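PDB 2BGW: XPF endonuclease from Aeropyrum pernix, which probably acts as a structure-specific DNA endonuclease in nucleotide excision repair, cutting DNA with a magnesium-dependent nuclease domain and binding it through helix-hairpin-helix motifs. Local coordinates for residues 43-47 with 153-158; 160-164 with 175-179. One frame throughout, in Å; residues are numbered along the deposited sequence.

Contact 1. Residues 43-47 with 153-158; sequences YLVSD and LSDVRE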
# COMPACT_ATOMS: atom_id res chain seq x y z
N TYR A 43 -6.11 6.12 4.08
CA TYR A 43 -6.97 5.27 4.88
C TYR A 43 -6.19 4.11 5.45
O TYR A 43 -5.56 3.37 4.71
CB TYR A 43 -8.12 4.74 4.04
CG TYR A 43 -9.07 5.81 3.64
CD1 TYR A 43 -8.87 6.51 2.46
CD2 TYR A 43 -10.14 6.14 4.43
CE1 TYR A 43 -9.73 7.51 2.06
CE2 TYR A 43 -11.01 7.14 4.05
CZ TYR A 43 -10.79 7.82 2.86
OH TYR A 43 -11.63 8.82 2.47
N LEU A 44 -6.23 3.97 6.77
CA LEU A 44 -5.71 2.79 7.42
C LEU A 44 -6.82 1.73 7.54
O LEU A 44 -7.81 1.89 8.27
CB LEU A 44 -5.09 3.14 8.79
CG LEU A 44 -4.46 1.94 9.51
CD1 LEU A 44 -3.15 1.49 8.89
CD2 LEU A 44 -4.29 2.20 10.96
N VAL A 45 -6.64 0.61 6.87
CA VAL A 45 -7.70 -0.38 6.72
C VAL A 45 -7.60 -1.57 7.70
O VAL A 45 -8.59 -2.00 8.25
CB VAL A 45 -7.75 -0.83 5.26
CG1 VAL A 45 -8.59 -2.07 5.11
CG2 VAL A 45 -8.30 0.27 4.44
N SER A 46 -6.42 -2.11 7.90
CA SER A 46 -6.23 -3.18 8.83
C SER A 46 -4.81 -2.93 9.25
O SER A 46 -4.22 -1.96 8.78
CB SER A 46 -6.40 -4.53 8.13
OG SER A 46 -5.24 -4.93 7.43
N ASP A 47 -4.23 -3.76 10.12
CA ASP A 47 -2.89 -3.44 10.65
C ASP A 47 -1.81 -3.39 9.56
O ASP A 47 -0.76 -2.80 9.74
CB ASP A 47 -2.45 -4.31 11.84
CG ASP A 47 -1.16 -3.74 12.54
OD1 ASP A 47 -1.26 -2.68 13.24
OD2 ASP A 47 -0.05 -4.33 12.34
N LEU A 153 -6.43 -1.59 16.17
CA LEU A 153 -6.04 -0.63 15.16
C LEU A 153 -5.90 0.74 15.77
O LEU A 153 -6.84 1.22 16.37
CB LEU A 153 -7.12 -0.58 14.08
CG LEU A 153 -6.91 0.09 12.72
CD1 LEU A 153 -6.02 -0.73 11.79
CD2 LEU A 153 -8.25 0.32 12.06
N SER A 154 -4.72 1.36 15.64
CA SER A 154 -4.58 2.80 16.00
C SER A 154 -3.51 3.56 15.21
O SER A 154 -2.55 2.98 14.68
CB SER A 154 -4.36 3.01 17.50
OG SER A 154 -3.00 2.90 17.85
N ASP A 155 -3.71 4.86 15.16
CA ASP A 155 -2.80 5.80 14.52
C ASP A 155 -1.54 5.87 15.34
O ASP A 155 -0.44 5.91 14.79
CB ASP A 155 -3.43 7.17 14.51
CG ASP A 155 -4.06 7.50 15.85
OD1 ASP A 155 -4.27 6.55 16.65
OD2 ASP A 155 -4.32 8.69 16.12
N VAL A 156 -1.69 5.85 16.67
CA VAL A 156 -0.53 5.94 17.55
C VAL A 156 0.40 4.76 17.35
O VAL A 156 1.62 4.93 17.25
CB VAL A 156 -0.91 6.06 19.01
CG1 VAL A 156 0.31 5.86 19.86
CG2 VAL A 156 -1.51 7.42 19.29
N ARG A 157 -0.15 3.57 17.25
CA ARG A 157 0.66 2.41 16.90
C ARG A 157 1.34 2.57 15.53
O ARG A 157 2.48 2.14 15.36
CB ARG A 157 -0.17 1.13 16.94
CG ARG A 157 0.62 -0.08 16.55
CD ARG A 157 -0.16 -1.39 16.69
NE ARG A 157 0.22 -2.32 15.62
CZ ARG A 157 1.00 -3.38 15.79
NH1 ARG A 157 1.50 -3.67 17.00
NH2 ARG A 157 1.30 -4.16 14.75
N GLU A 158 0.66 3.20 14.58
CA GLU A 158 1.21 3.32 13.24
C GLU A 158 2.48 4.15 13.25
O GLU A 158 3.49 3.78 12.64
CB GLU A 158 0.17 3.87 12.25
CG GLU A 158 -0.96 2.87 11.92
CD GLU A 158 -0.47 1.43 11.64
OE1 GLU A 158 0.33 1.24 10.68
OE2 GLU A 158 -0.87 0.50 12.38

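Contact 2. Residues 160-164 with 175-179; sequences QLYIL and AERIL. With nucleotides of chain C.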
# COMPACT_ATOMS: atom_id res chain seq x y z
N GLN A 160 4.22 4.65 15.99
CA GLN A 160 5.24 3.90 16.73
C GLN A 160 6.02 3.01 15.78
O GLN A 160 7.24 2.86 15.91
CB GLN A 160 4.62 3.08 17.86
CG GLN A 160 3.97 3.94 18.92
CD GLN A 160 3.07 3.14 19.83
OE1 GLN A 160 2.69 2.00 19.54
NE2 GLN A 160 2.73 3.74 20.97
N LEU A 161 5.32 2.46 14.80
CA LEU A 161 5.93 1.59 13.80
C LEU A 161 6.70 2.35 12.73
O LEU A 161 7.70 1.86 12.21
CB LEU A 161 4.85 0.72 13.18
CG LEU A 161 4.34 -0.33 14.15
CD1 LEU A 161 3.01 -0.79 13.73
CD2 LEU A 161 5.32 -1.48 14.21
N TYR A 162 6.25 3.54 12.41
CA TYR A 162 6.91 4.38 11.41
C TYR A 162 8.25 4.85 11.96
O TYR A 162 9.26 4.92 11.25
CB TYR A 162 6.00 5.57 11.06
CG TYR A 162 6.57 6.58 10.09
CD1 TYR A 162 7.17 6.18 8.91
CD2 TYR A 162 6.48 7.95 10.36
CE1 TYR A 162 7.70 7.11 8.03
CE2 TYR A 162 7.00 8.89 9.48
CZ TYR A 162 7.61 8.46 8.32
OH TYR A 162 8.13 9.38 7.43
N ILE A 163 8.25 5.15 13.25
CA ILE A 163 9.45 5.60 13.94
C ILE A 163 10.45 4.45 14.03
O ILE A 163 11.57 4.59 13.56
CB ILE A 163 9.08 6.31 15.25
CG1 ILE A 163 8.38 7.61 14.86
CG2 ILE A 163 10.31 6.59 16.09
CD1 ILE A 163 7.58 8.25 15.89
N LEU A 164 10.03 3.29 14.52
CA LEU A 164 10.93 2.14 14.49
C LEU A 164 11.48 1.85 13.07
O LEU A 164 12.67 1.52 12.97
CB LEU A 164 10.29 0.90 15.11
CG LEU A 164 9.93 0.98 16.60
CD1 LEU A 164 9.00 -0.13 16.99
CD2 LEU A 164 11.15 0.94 17.49
N ALA A 175 9.89 -4.15 13.30
CA ALA A 175 9.28 -3.07 14.03
C ALA A 175 8.15 -3.63 14.85
O ALA A 175 8.02 -3.29 16.02
CB ALA A 175 8.77 -2.01 13.10
N GLU A 176 7.36 -4.52 14.26
CA GLU A 176 6.27 -5.16 14.99
C GLU A 176 6.75 -5.95 16.20
O GLU A 176 6.30 -5.72 17.32
CB GLU A 176 5.46 -6.07 14.06
CG GLU A 176 4.18 -5.45 13.57
CD GLU A 176 3.84 -5.83 12.13
OE1 GLU A 176 4.35 -6.86 11.61
OE2 GLU A 176 3.04 -5.07 11.53
N ARG A 177 7.67 -6.87 15.95
CA ARG A 177 8.30 -7.66 17.00
C ARG A 177 8.89 -6.79 18.11
O ARG A 177 8.78 -7.13 19.29
CB ARG A 177 9.39 -8.55 16.38
CG ARG A 177 8.84 -9.65 15.46
CD ARG A 177 9.95 -10.52 14.87
NE ARG A 177 9.39 -11.58 14.04
CZ ARG A 177 10.02 -12.16 13.02
NH1 ARG A 177 11.25 -11.80 12.67
NH2 ARG A 177 9.41 -13.11 12.32
N ILE A 178 9.50 -5.67 17.75
CA ILE A 178 10.07 -4.79 18.75
C ILE A 178 8.97 -4.28 19.66
O ILE A 178 9.15 -4.17 20.86
CB ILE A 178 10.91 -3.67 18.11
CG1 ILE A 178 12.22 -4.24 17.60
CG2 ILE A 178 11.19 -2.53 19.10
CD1 ILE A 178 12.91 -3.32 16.63
N LEU A 179 7.81 -4.01 19.11
CA LEU A 179 6.75 -3.57 19.97
C LEU A 179 6.16 -4.63 20.88
O LEU A 179 5.75 -4.32 22.00
CB LEU A 179 5.65 -2.89 19.17
CG LEU A 179 5.89 -1.40 19.06
CD1 LEU A 179 4.55 -0.66 18.91
CD2 LEU A 179 6.59 -0.96 20.33
P DC C 12 10.48 -12.66 8.07
OP1 DC C 12 10.15 -12.44 9.51
OP2 DC C 12 9.51 -12.37 6.97
O5' DC C 12 11.89 -11.95 7.83
C5' DC C 12 12.18 -10.91 8.71
C4' DC C 12 13.21 -10.00 8.08
O4' DC C 12 13.84 -10.63 6.93
C3' DC C 12 12.64 -8.71 7.55
O3' DC C 12 12.71 -7.80 8.62
C2' DC C 12 13.59 -8.32 6.43
C1' DC C 12 14.25 -9.62 6.02
N1 DC C 12 13.95 -10.20 4.69
C2 DC C 12 14.76 -9.86 3.61
O2 DC C 12 15.66 -9.05 3.81
N3 DC C 12 14.52 -10.43 2.39
C4 DC C 12 13.51 -11.31 2.26
N4 DC C 12 13.28 -11.87 1.07
C5 DC C 12 12.66 -11.66 3.36
C6 DC C 12 12.92 -11.09 4.54

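Contact 1. Residues 43-47 with 153-158
Asp-47 and Arg-157 hold the two segments together through a side-on salt bridge in which two nitrogens of the guanidinium each take one carboxylate oxygen. NE of Arg-157 donates to OD1 of Asp-47 at 2.8 Å, reaching that oxygen on its syn side but well off the carboxylate plane; NH2 donates to OD2 from above the same plane. The two flat groups are turned 52° apart, so the pair is held by two hydrogen bonds although the groups are not coplanar. Arg-157 runs straight out through CG and CD, with chi1 178° and chi2 175°, then bends at chi3, which brings NE to the carboxylate.

Glu-158 brings a second acid close: its OE2 lies 3.3 Å from OD1 of Asp-47, and the nearby guanidinium would be expected to ease the repulsion. Its other oxygen, OE1, is hydrogen-bonded to Tyr-79. One residue back, the backbone N of Arg-157 donates almost linearly to OG of Ser-154, the N-cap of helix 155-165, at 3.0 Å.

Beyond the charges the contact turns apolar. The side chains of Leu-44 and Leu-153 run antiparallel alongside one another, CD2 of Leu-44 resting 3.5 Å from CD1 of Leu-153. The same CD2 also touches the aliphatic CG of Glu-158, and CD1 of Leu-153 reaches on to the backbone of Ser-46, 3.6 Å from its carbonyl carbon. Tyr-12 on neighbouring strand 10-14 continues this packing beside Leu-44.

Here an inner strand of the mixed nuclease sheet, with its trailing turn, meets the capped start of the first helix of the helix-hairpin-helix motif. It is a domain junction in an XPF-family enzyme, built on the ERCC4 nuclease fold of the PDDEXK clan.

Contact 2. Residues 160-164 with 175-179
Leu-164 carries CG anti to its own carbonyl carbon (chi1 -63°), Leu-161 does the same, and from there their methyl groups reach across to helix 172-182. This is the helix pair of a helix-hairpin-helix motif, the two short segments approaching to 9.5 Å between axes at 117° between their N-to-C directions.

Ala-175 makes the closest backbone approach possible. Its small CB touches two leucines, 3.7 Å from CD2 of Leu-161 and 3.8 Å from CB of Leu-164, while CD1 of Leu-164 comes 3.4 Å from the carbonyl O of Ala-175. The other branch of Leu-164, CD2, meets CG2 of Ile-178 at 3.8 Å, and its CD1 also borders CG of Leu-179. At the far end the Gln-160 chain lies roughly perpendicular to that of Leu-179, methyl CD1 lying against the amide oxygen OE1 and the CB of the glutamine. No hydrogen bond spans the two segments, so apolar packing holds them. Phe-188 and Leu-185 of helix 185-188 extend this core against Leu-164. The amide nitrogen of Gln-160 faces Ile-213 and Thr-216 of the second subunit, to whose carbonyl oxygens it makes weak hydrogen bonds.

Arg-177 leaves the opposite side of helix 172-182 as an extended chain from CG to NE and carries its guanidinium to the DNA. Replacing it with a leucine would probably leave OP1 of DC12 of chain C without this weak donor and the positive charge near it. NH1 has another weak partner, the carbonyl oxygen of Glu-200. The phosphate bond itself is weak and strongly bent: NH2 of Arg-177 lies 3.0 Å from OP1 of DC12 of chain C with an N-H...O angle of only 121°.

Helix 155-165 takes part in both contacts: its capped N-terminal turn joins the nuclease sheet in contact 1, and its later turns pack on helix 172-182 in contact 2. Contact 1 is partly buried and mixes a salt bridge and neighbouring acids with a small leucine patch where the sheet meets the helix. Contact 2 is a buried, almost wholly apolar interface within one motif, with Arg-177 turned outward to DNA. They meet at Glu-176, whose OE2 makes a long, weak ion pair with Arg-157 and lies near the like-charged OD2 of Asp-47. Both also touch the second subunit.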